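Local coordinates for solute-binding protein Csal_2479 (Chromohalobacter salexigens, PDB 4P1L) that binds D-glucuronate and probably delivers it to a tripartite ATP-independent periplasmic (TRAP) transport system for uptake into the cytoplasm, at residues Ser25-Asn38 / Arg78-Gly90. Residues are numbered along the deposited sequence; the frame is centred on the assembly and turned at random.
Sequences SWRGWNIHPPSYPN and RSGALDFANFNMG. With BDP (beta-D-glucopyranuronic acid), chain C.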
ATOM      1  N   SER A  25      18.570 -12.728 -16.121  1.00 39.46           N
ATOM      2  CA  SER A  25      18.209 -11.329 -15.906  1.00 42.58           C
ATOM      3  C   SER A  25      16.715 -11.059 -15.597  1.00 35.39           C
ATOM      4  O   SER A  25      15.835 -11.354 -16.405  1.00 43.95           O
ATOM      5  CB  SER A  25      18.604 -10.501 -17.121  1.00 41.70           C
ATOM      6  OG  SER A  25      18.422  -9.136 -16.837  1.00 40.38           O
ATOM      7  N   TRP A  26      16.448 -10.468 -14.436  1.00 30.09           N
ATOM      8  CA  TRP A  26      15.090 -10.102 -14.029  1.00 23.61           C
ATOM      9  C   TRP A  26      15.006  -8.589 -13.864  1.00 20.54           C
ATOM     10  O   TRP A  26      15.939  -7.984 -13.336  1.00 23.97           O
ATOM     11  CB  TRP A  26      14.759 -10.724 -12.670  1.00 20.78           C
ATOM     12  CG  TRP A  26      14.130 -12.072 -12.730  1.00 21.51           C
ATOM     13  CD1 TRP A  26      14.023 -12.890 -13.809  1.00 21.25           C
ATOM     14  CD2 TRP A  26      13.496 -12.758 -11.634  1.00 23.06           C
ATOM     15  NE1 TRP A  26      13.372 -14.061 -13.456  1.00 25.12           N
ATOM     16  CE2 TRP A  26      13.037 -14.005 -12.129  1.00 21.43           C
ATOM     17  CE3 TRP A  26      13.288 -12.445 -10.284  1.00 21.36           C
ATOM     18  CZ2 TRP A  26      12.364 -14.935 -11.319  1.00 21.80           C
ATOM     19  CZ3 TRP A  26      12.619 -13.370  -9.481  1.00 19.07           C
ATOM     20  CH2 TRP A  26      12.166 -14.597 -10.001  1.00 21.65           C
ATOM     21  N   ARG A  27      13.902  -7.981 -14.289  1.00 22.09           N
ATOM     22  CA  ARG A  27      13.651  -6.572 -13.978  1.00 26.03           C
ATOM     23  C   ARG A  27      12.506  -6.457 -12.979  1.00 18.95           C
ATOM     24  O   ARG A  27      11.463  -7.103 -13.118  1.00 22.01           O
ATOM     25  CB  ARG A  27      13.259  -5.761 -15.210  1.00 25.79           C
ATOM     26  CG  ARG A  27      14.139  -5.959 -16.397  1.00 37.77           C
ATOM     27  CD  ARG A  27      13.274  -5.877 -17.622  1.00 48.06           C
ATOM     28  NE  ARG A  27      13.245  -4.531 -18.158  1.00 44.02           N
ATOM     29  CZ  ARG A  27      12.237  -4.020 -18.857  1.00 44.80           C
ATOM     30  NH1 ARG A  27      11.130  -4.722 -19.082  1.00 43.98           N
ATOM     31  NH2 ARG A  27      12.335  -2.783 -19.316  1.00 41.95           N
ATOM     32  N   GLY A  28      12.723  -5.600 -11.996  1.00 18.40           N
ATOM     33  CA  GLY A  28      11.752  -5.400 -10.943  1.00 17.60           C
ATOM     34  C   GLY A  28      11.373  -3.945 -10.797  1.00 20.05           C
ATOM     35  O   GLY A  28      12.115  -3.033 -11.201  1.00 19.73           O
ATOM     36  N   TRP A  29      10.215  -3.740 -10.175  1.00 17.16           N
ATOM     37  CA  TRP A  29       9.579  -2.426 -10.137  1.00 16.41           C
ATOM     38  C   TRP A  29       9.353  -1.978  -8.702  1.00 15.73           C
ATOM     39  O   TRP A  29       8.894  -2.752  -7.850  1.00 15.56           O
ATOM     40  CB  TRP A  29       8.230  -2.515 -10.858  1.00 16.47           C
ATOM     41  CG  TRP A  29       7.450  -1.225 -10.984  1.00 16.33           C
ATOM     42  CD1 TRP A  29       7.481  -0.351 -12.034  1.00 20.35           C
ATOM     43  CD2 TRP A  29       6.518  -0.686 -10.049  1.00 15.71           C
ATOM     44  NE1 TRP A  29       6.640   0.703 -11.808  1.00 21.18           N
ATOM     45  CE2 TRP A  29       6.039   0.530 -10.591  1.00 18.95           C
ATOM     46  CE3 TRP A  29       6.049  -1.092  -8.791  1.00 15.08           C
ATOM     47  CZ2 TRP A  29       5.115   1.329  -9.930  1.00 16.47           C
ATOM     48  CZ3 TRP A  29       5.120  -0.283  -8.137  1.00 15.72           C
ATOM     49  CH2 TRP A  29       4.659   0.900  -8.716  1.00 14.83           C
ATOM     50  N   ASN A  30       9.684  -0.721  -8.437  1.00 15.67           N
ATOM     51  CA  ASN A  30       9.356  -0.054  -7.179  1.00 15.11           C
ATOM     52  C   ASN A  30       8.969   1.379  -7.508  1.00 18.44           C
ATOM     53  O   ASN A  30       9.637   2.014  -8.319  1.00 17.28           O
ATOM     54  CB  ASN A  30      10.588  -0.100  -6.273  1.00 15.15           C
ATOM     55  CG  ASN A  30      10.410   0.630  -4.991  1.00 15.68           C
ATOM     56  OD1 ASN A  30       9.291   0.745  -4.453  1.00 14.28           O
ATOM     57  ND2 ASN A  30      11.534   1.053  -4.417  1.00 15.92           N
ATOM     58  N   ILE A  31       7.883   1.877  -6.915  1.00 17.29           N
ATOM     59  CA  ILE A  31       7.461   3.247  -7.154  1.00 17.04           C
ATOM     60  C   ILE A  31       8.313   4.265  -6.358  1.00 17.11           C
ATOM     61  O   ILE A  31       8.417   5.445  -6.749  1.00 16.79           O
ATOM     62  CB  ILE A  31       5.939   3.435  -6.822  1.00 15.80           C
ATOM     63  CG1 ILE A  31       5.422   4.789  -7.312  1.00 16.21           C
ATOM     64  CG2 ILE A  31       5.644   3.307  -5.311  1.00 16.43           C
ATOM     65  CD1 ILE A  31       3.890   4.856  -7.459  1.00 18.73           C
ATOM     66  N   HIS A  32       8.896   3.810  -5.242  1.00 16.62           N
ATOM     67  CA  HIS A  32       9.569   4.709  -4.283  1.00 16.50           C
ATOM     68  C   HIS A  32      11.046   4.913  -4.656  1.00 16.37           C
ATOM     69  O   HIS A  32      11.588   4.200  -5.504  1.00 16.47           O
ATOM     70  CB  HIS A  32       9.489   4.141  -2.861  1.00 14.16           C
ATOM     71  CG  HIS A  32       8.082   3.987  -2.348  1.00 14.63           C
ATOM     72  ND1 HIS A  32       7.339   5.056  -1.902  1.00 15.78           N
ATOM     73  CD2 HIS A  32       7.289   2.893  -2.214  1.00 17.06           C
ATOM     74  CE1 HIS A  32       6.139   4.634  -1.526  1.00 16.11           C
ATOM     75  NE2 HIS A  32       6.088   3.325  -1.704  1.00 16.96           N
ATOM     76  N   PRO A  33      11.693   5.901  -4.021  1.00 18.60           N
ATOM     77  CA  PRO A  33      13.146   6.045  -4.225  1.00 19.85           C
ATOM     78  C   PRO A  33      13.916   4.834  -3.680  1.00 16.13           C
ATOM     79  O   PRO A  33      13.393   4.121  -2.807  1.00 15.68           O
ATOM     80  CB  PRO A  33      13.490   7.298  -3.421  1.00 19.85           C
ATOM     81  CG  PRO A  33      12.183   8.035  -3.245  1.00 20.25           C
ATOM     82  CD  PRO A  33      11.127   6.980  -3.186  1.00 20.30           C
ATOM     83  N   PRO A  34      15.152   4.612  -4.160  1.00 17.68           N
ATOM     84  CA  PRO A  34      15.972   3.505  -3.683  1.00 18.86           C
ATOM     85  C   PRO A  34      16.148   3.524  -2.159  1.00 18.49           C
ATOM     86  O   PRO A  34      16.234   2.457  -1.597  1.00 17.33           O
ATOM     87  CB  PRO A  34      17.336   3.719  -4.380  1.00 23.05           C
ATOM     88  CG  PRO A  34      17.078   4.676  -5.503  1.00 19.07           C
ATOM     89  CD  PRO A  34      15.816   5.423  -5.199  1.00 17.37           C
ATOM     90  N   SER A  35      16.211   4.699  -1.526  1.00 17.45           N
ATOM     91  CA  SER A  35      16.499   4.770  -0.096  1.00 17.66           C
ATOM     92  C   SER A  35      15.261   4.616   0.806  1.00 21.63           C
ATOM     93  O   SER A  35      15.367   4.572   2.037  1.00 18.00           O
ATOM     94  CB  SER A  35      17.201   6.091   0.223  1.00 22.48           C
ATOM     95  OG  SER A  35      16.285   7.159   0.031  1.00 25.33           O
ATOM     96  N   TYR A  36      14.087   4.546   0.203  1.00 19.35           N
ATOM     97  CA  TYR A  36      12.869   4.289   0.952  1.00 16.17           C
ATOM     98  C   TYR A  36      12.962   2.877   1.555  1.00 14.85           C
ATOM     99  O   TYR A  36      13.614   2.028   0.990  1.00 17.31           O
ATOM    100  CB  TYR A  36      11.722   4.371  -0.035  1.00 16.08           C
ATOM    101  CG  TYR A  36      10.343   4.499   0.557  1.00 14.80           C
ATOM    102  CD1 TYR A  36       9.896   5.717   1.024  1.00 19.22           C
ATOM    103  CD2 TYR A  36       9.473   3.419   0.571  1.00 15.67           C
ATOM    104  CE1 TYR A  36       8.608   5.862   1.533  1.00 17.81           C
ATOM    105  CE2 TYR A  36       8.153   3.539   1.072  1.00 13.59           C
ATOM    106  CZ  TYR A  36       7.742   4.780   1.543  1.00 15.57           C
ATOM    107  OH  TYR A  36       6.479   4.969   2.049  1.00 13.57           O
ATOM    108  N   PRO A  37      12.294   2.617   2.691  1.00 14.57           N
ATOM    109  CA  PRO A  37      12.413   1.269   3.257  1.00 15.28           C
ATOM    110  C   PRO A  37      12.154   0.154   2.249  1.00 15.68           C
ATOM    111  O   PRO A  37      12.915  -0.821   2.232  1.00 16.09           O
ATOM    112  CB  PRO A  37      11.358   1.272   4.354  1.00 16.90           C
ATOM    113  CG  PRO A  37      11.376   2.699   4.831  1.00 18.00           C
ATOM    114  CD  PRO A  37      11.556   3.520   3.591  1.00 18.99           C
ATOM    115  N   ASN A  38      11.087   0.286   1.451  1.00 15.19           N
ATOM    116  CA  ASN A  38      10.787  -0.711   0.424  1.00 14.81           C
ATOM    117  C   ASN A  38      11.927  -0.858  -0.578  1.00 15.83           C
ATOM    118  O   ASN A  38      12.203  -1.967  -1.065  1.00 14.68           O
ATOM    119  CB  ASN A  38       9.523  -0.337  -0.350  1.00 13.84           C
ATOM    120  CG  ASN A  38       8.284  -0.241   0.541  1.00 17.14           C
ATOM    121  OD1 ASN A  38       8.353   0.115   1.722  1.00 14.45           O
ATOM    122  ND2 ASN A  38       7.146  -0.548  -0.041  1.00 13.61           N
ATOM    123  N   ARG A  78       1.882  -9.015 -14.770  1.00 19.97           N
ATOM    124  CA  ARG A  78       0.973 -10.126 -15.089  1.00 21.64           C
ATOM    125  C   ARG A  78       1.314 -10.805 -16.408  1.00 23.28           C
ATOM    126  O   ARG A  78       1.119 -12.005 -16.554  1.00 28.57           O
ATOM    127  CB  ARG A  78      -0.471  -9.651 -15.138  1.00 20.61           C
ATOM    128  CG  ARG A  78      -0.992  -9.227 -13.767  1.00 22.09           C
ATOM    129  CD  ARG A  78      -2.405  -8.709 -13.856  1.00 23.62           C
ATOM    130  NE  ARG A  78      -3.343  -9.729 -14.301  1.00 31.74           N
ATOM    131  CZ  ARG A  78      -4.488  -9.467 -14.928  1.00 32.21           C
ATOM    132  NH1 ARG A  78      -4.851  -8.215 -15.175  1.00 30.24           N
ATOM    133  NH2 ARG A  78      -5.275 -10.458 -15.300  1.00 33.58           N
ATOM    134  N   SER A  79       1.799 -10.036 -17.375  1.00 27.78           N
ATOM    135  CA  SER A  79       2.027 -10.570 -18.705  1.00 33.87           C
ATOM    136  C   SER A  79       3.466 -11.069 -18.832  1.00 31.50           C
ATOM    137  O   SER A  79       3.829 -11.669 -19.829  1.00 34.73           O
ATOM    138  CB  SER A  79       1.696  -9.515 -19.774  1.00 36.00           C
ATOM    139  OG  SER A  79       2.654  -8.485 -19.814  1.00 35.05           O
ATOM    140  N   GLY A  80       4.287 -10.809 -17.814  1.00 25.54           N
ATOM    141  CA  GLY A  80       5.646 -11.312 -17.787  1.00 28.26           C
ATOM    142  C   GLY A  80       6.648 -10.388 -18.448  1.00 31.91           C
ATOM    143  O   GLY A  80       7.807 -10.758 -18.593  1.00 32.18           O
ATOM    144  N   ALA A  81       6.210  -9.200 -18.857  1.00 27.01           N
ATOM    145  CA  ALA A  81       7.121  -8.195 -19.409  1.00 29.34           C
ATOM    146  C   ALA A  81       8.047  -7.653 -18.316  1.00 30.58           C
ATOM    147  O   ALA A  81       9.217  -7.351 -18.577  1.00 33.00           O
ATOM    148  CB  ALA A  81       6.345  -7.067 -20.060  1.00 34.29           C
ATOM    149  N   LEU A  82       7.509  -7.506 -17.104  1.00 27.32           N
ATOM    150  CA  LEU A  82       8.318  -7.292 -15.900  1.00 27.52           C
ATOM    151  C   LEU A  82       8.330  -8.572 -15.086  1.00 23.38           C
ATOM    152  O   LEU A  82       7.357  -9.333 -15.096  1.00 23.45           O
ATOM    153  CB  LEU A  82       7.763  -6.161 -15.038  1.00 25.53           C
ATOM    154  CG  LEU A  82       7.779  -4.760 -15.654  1.00 30.28           C
ATOM    155  CD1 LEU A  82       7.020  -3.803 -14.731  1.00 30.47           C
ATOM    156  CD2 LEU A  82       9.196  -4.280 -15.850  1.00 34.90           C
ATOM    157  N   ASP A  83       9.428  -8.814 -14.379  1.00 19.45           N
ATOM    158  CA  ASP A  83       9.605 -10.086 -13.680  1.00 19.37           C
ATOM    159  C   ASP A  83       9.185 -10.088 -12.215  1.00 18.52           C
ATOM    160  O   ASP A  83       8.639 -11.081 -11.719  1.00 19.73           O
ATOM    161  CB  ASP A  83      11.063 -10.529 -13.783  1.00 22.67           C
ATOM    162  CG  ASP A  83      11.509 -10.707 -15.214  1.00 23.81           C
ATOM    163  OD1 ASP A  83      11.068 -11.695 -15.852  1.00 23.37           O
ATOM    164  OD2 ASP A  83      12.329  -9.880 -15.672  1.00 23.97           O
ATOM    165  N   PHE A  84       9.447  -8.997 -11.508  1.00 17.96           N
ATOM    166  CA  PHE A  84       9.026  -8.915 -10.117  1.00 17.22           C
ATOM    167  C   PHE A  84       8.687  -7.473  -9.721  1.00 16.91           C
ATOM    168  O   PHE A  84       8.982  -6.536 -10.452  1.00 18.15           O
ATOM    169  CB  PHE A  84      10.086  -9.540  -9.193  1.00 19.23           C
ATOM    170  CG  PHE A  84      11.380  -8.741  -9.064  1.00 17.28           C
ATOM    171  CD1 PHE A  84      12.340  -8.767 -10.062  1.00 20.17           C
ATOM    172  CD2 PHE A  84      11.648  -8.001  -7.914  1.00 18.21           C
ATOM    173  CE1 PHE A  84      13.529  -8.063  -9.941  1.00 23.52           C
ATOM    174  CE2 PHE A  84      12.830  -7.306  -7.784  1.00 17.90           C
ATOM    175  CZ  PHE A  84      13.778  -7.330  -8.803  1.00 17.74           C
ATOM    176  N   ALA A  85       8.052  -7.297  -8.566  1.00 17.42           N
ATOM    177  CA  ALA A  85       7.635  -5.983  -8.163  1.00 16.56           C
ATOM    178  C   ALA A  85       7.139  -5.975  -6.716  1.00 15.00           C
ATOM    179  O   ALA A  85       6.742  -7.010  -6.159  1.00 16.77           O
ATOM    180  CB  ALA A  85       6.561  -5.486  -9.084  1.00 16.73           C
ATOM    181  N   ASN A  86       7.178  -4.781  -6.147  1.00 15.14           N
ATOM    182  CA  ASN A  86       6.537  -4.431  -4.885  1.00 14.12           C
ATOM    183  C   ASN A  86       5.308  -3.609  -5.254  1.00 14.27           C
ATOM    184  O   ASN A  86       5.418  -2.488  -5.741  1.00 14.22           O
ATOM    185  CB  ASN A  86       7.560  -3.667  -4.027  1.00 14.00           C
ATOM    186  CG  ASN A  86       6.960  -2.884  -2.871  1.00 13.55           C
ATOM    187  OD1 ASN A  86       7.488  -1.844  -2.514  1.00 15.83           O
ATOM    188  ND2 ASN A  86       5.866  -3.374  -2.278  1.00 16.73           N
ATOM    189  N   PHE A  87       4.127  -4.207  -5.086  1.00 14.25           N
ATOM    190  CA  PHE A  87       2.894  -3.495  -5.329  1.00 13.95           C
ATOM    191  C   PHE A  87       2.131  -3.258  -4.030  1.00 13.24           C
ATOM    192  O   PHE A  87       2.013  -4.167  -3.206  1.00 15.31           O
ATOM    193  CB  PHE A  87       1.970  -4.286  -6.256  1.00 14.05           C
ATOM    194  CG  PHE A  87       2.495  -4.468  -7.643  1.00 15.17           C
ATOM    195  CD1 PHE A  87       2.985  -3.390  -8.362  1.00 15.98           C
ATOM    196  CD2 PHE A  87       2.503  -5.718  -8.231  1.00 15.88           C
ATOM    197  CE1 PHE A  87       3.467  -3.549  -9.634  1.00 15.82           C
ATOM    198  CE2 PHE A  87       2.976  -5.883  -9.533  1.00 15.66           C
ATOM    199  CZ  PHE A  87       3.462  -4.780 -10.226  1.00 18.32           C
ATOM    200  N   ASN A  88       1.583  -2.059  -3.893  1.00 13.03           N
ATOM    201  CA  ASN A  88       0.541  -1.799  -2.906  1.00 12.72           C
ATOM    202  C   ASN A  88      -0.762  -2.519  -3.319  1.00 12.91           C
ATOM    203  O   ASN A  88      -1.135  -2.556  -4.513  1.00 13.25           O
ATOM    204  CB  ASN A  88       0.325  -0.299  -2.769  1.00 12.73           C
ATOM    205  CG  ASN A  88      -0.591   0.064  -1.610  1.00 13.80           C
ATOM    206  OD1 ASN A  88      -1.816   0.062  -1.758  1.00 12.55           O
ATOM    207  ND2 ASN A  88      -0.011   0.387  -0.469  1.00 14.23           N
HETATM  208  N   MSE A  89      -1.432  -3.115  -2.338  1.00 14.57           N
HETATM  209  CA  MSE A  89      -2.652  -3.883  -2.617  1.00 13.61           C
HETATM  210  C   MSE A  89      -3.858  -3.040  -2.968  1.00 13.72           C
HETATM  211  O   MSE A  89      -4.854  -3.563  -3.485  1.00 16.12           O
HETATM  212  CB  MSE A  89      -2.995  -4.807  -1.451  1.00 13.03           C
HETATM  213  CG  MSE A  89      -2.022  -5.945  -1.249  1.00 16.36           C
HETATM  214 SE   MSE A  89      -1.925  -7.221  -2.781  1.00 22.77          SE
HETATM  215  CE  MSE A  89      -3.295  -8.458  -2.144  1.00 28.90           C
ATOM    216  N   GLY A  90      -3.796  -1.736  -2.693  1.00 14.14           N
ATOM    217  CA  GLY A  90      -4.862  -0.825  -3.096  1.00 13.46           C
ATOM    218  C   GLY A  90      -5.164  -0.836  -4.586  1.00 20.29           C
ATOM    219  O   GLY A  90      -6.304  -1.104  -4.996  1.00 16.54           O
TER
HETATM  220  C1  BDP C 401       2.224   4.536  -0.788  1.00 11.57           C
HETATM  221  C2  BDP C 401       2.414   3.165  -1.421  1.00 10.53           C
HETATM  222  C3  BDP C 401       2.719   3.331  -2.861  1.00 16.70           C
HETATM  223  C4  BDP C 401       1.571   4.060  -3.484  1.00 12.52           C
HETATM  224  C5  BDP C 401       1.349   5.433  -2.796  1.00 10.25           C
HETATM  225  C6  BDP C 401       0.159   6.201  -3.367  1.00 12.94           C
HETATM  226  O2  BDP C 401       3.513   2.566  -0.756  1.00 13.24           O
HETATM  227  O3  BDP C 401       2.743   1.932  -3.459  1.00 13.74           O
HETATM  228  O4  BDP C 401       1.807   4.258  -4.889  1.00 12.28           O
HETATM  229  O5  BDP C 401       1.145   5.232  -1.432  1.00 11.81           O
HETATM  230  O6A BDP C 401      -0.499   6.922  -2.549  1.00 13.40           O
HETATM  231  O1  BDP C 401       1.890   4.389   0.549  1.00 14.07           O
HETATM  232  O6B BDP C 401      -0.073   6.161  -4.593  1.00 15.87           O
HETATM  233  O   HOH W   1      13.545 -10.185 -18.207  1.00 50.33           O
HETATM  234  O   HOH W   2       6.614  -0.056  -5.010  1.00 12.11           O
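Phe84 sets CG between its own backbone N and carbonyl carbon (chi1 70°), which lays its ring flat against Gly28: CA of Gly28 sits over the ring centre, 3.4 Å from the centroid, where any side chain would run into CZ. Asp83 turns CG beside its backbone N (chi1 -59°) and reaches across to Trp26 and Arg27. There OD2 takes the N-H of Arg27 at 2.8 Å with its anti lone pair, CB rests over the five-membered ring of Trp26, and OD1 is held by Ser242. Cutting Asp83 back to an alanine would probably leave the Arg27 N-H and the Ser242 hydroxyl without their carboxylate mate.

Arg27 O grips two donors, Asp83 N and Phe84 N; further along, Asn86 N points at Trp29 O at 3.2 Å, nearly straight at 171°. Beyond Gly28 the other face carries Trp29, whose CB packs on Ala85 CB and whose CE3 meets Phe87 CE1 at 3.7 Å, the two rings oblique. At the pocket end, Asn38 ND2 gives a 2.8 Å bond to Asn86 OD1, while Asn86 ND2 goes to Glu234, which itself binds the glucuronate. His32 NE2 donates to O2 of the sugar at 2.8 Å. Neighbouring parallel strands, with the chain passing between them through helix 37-52, strand 59-62 and helix 70-78, and the ligand at their C-terminal ends, are typical of the alpha/beta domain of periplasmic solute-binding proteins.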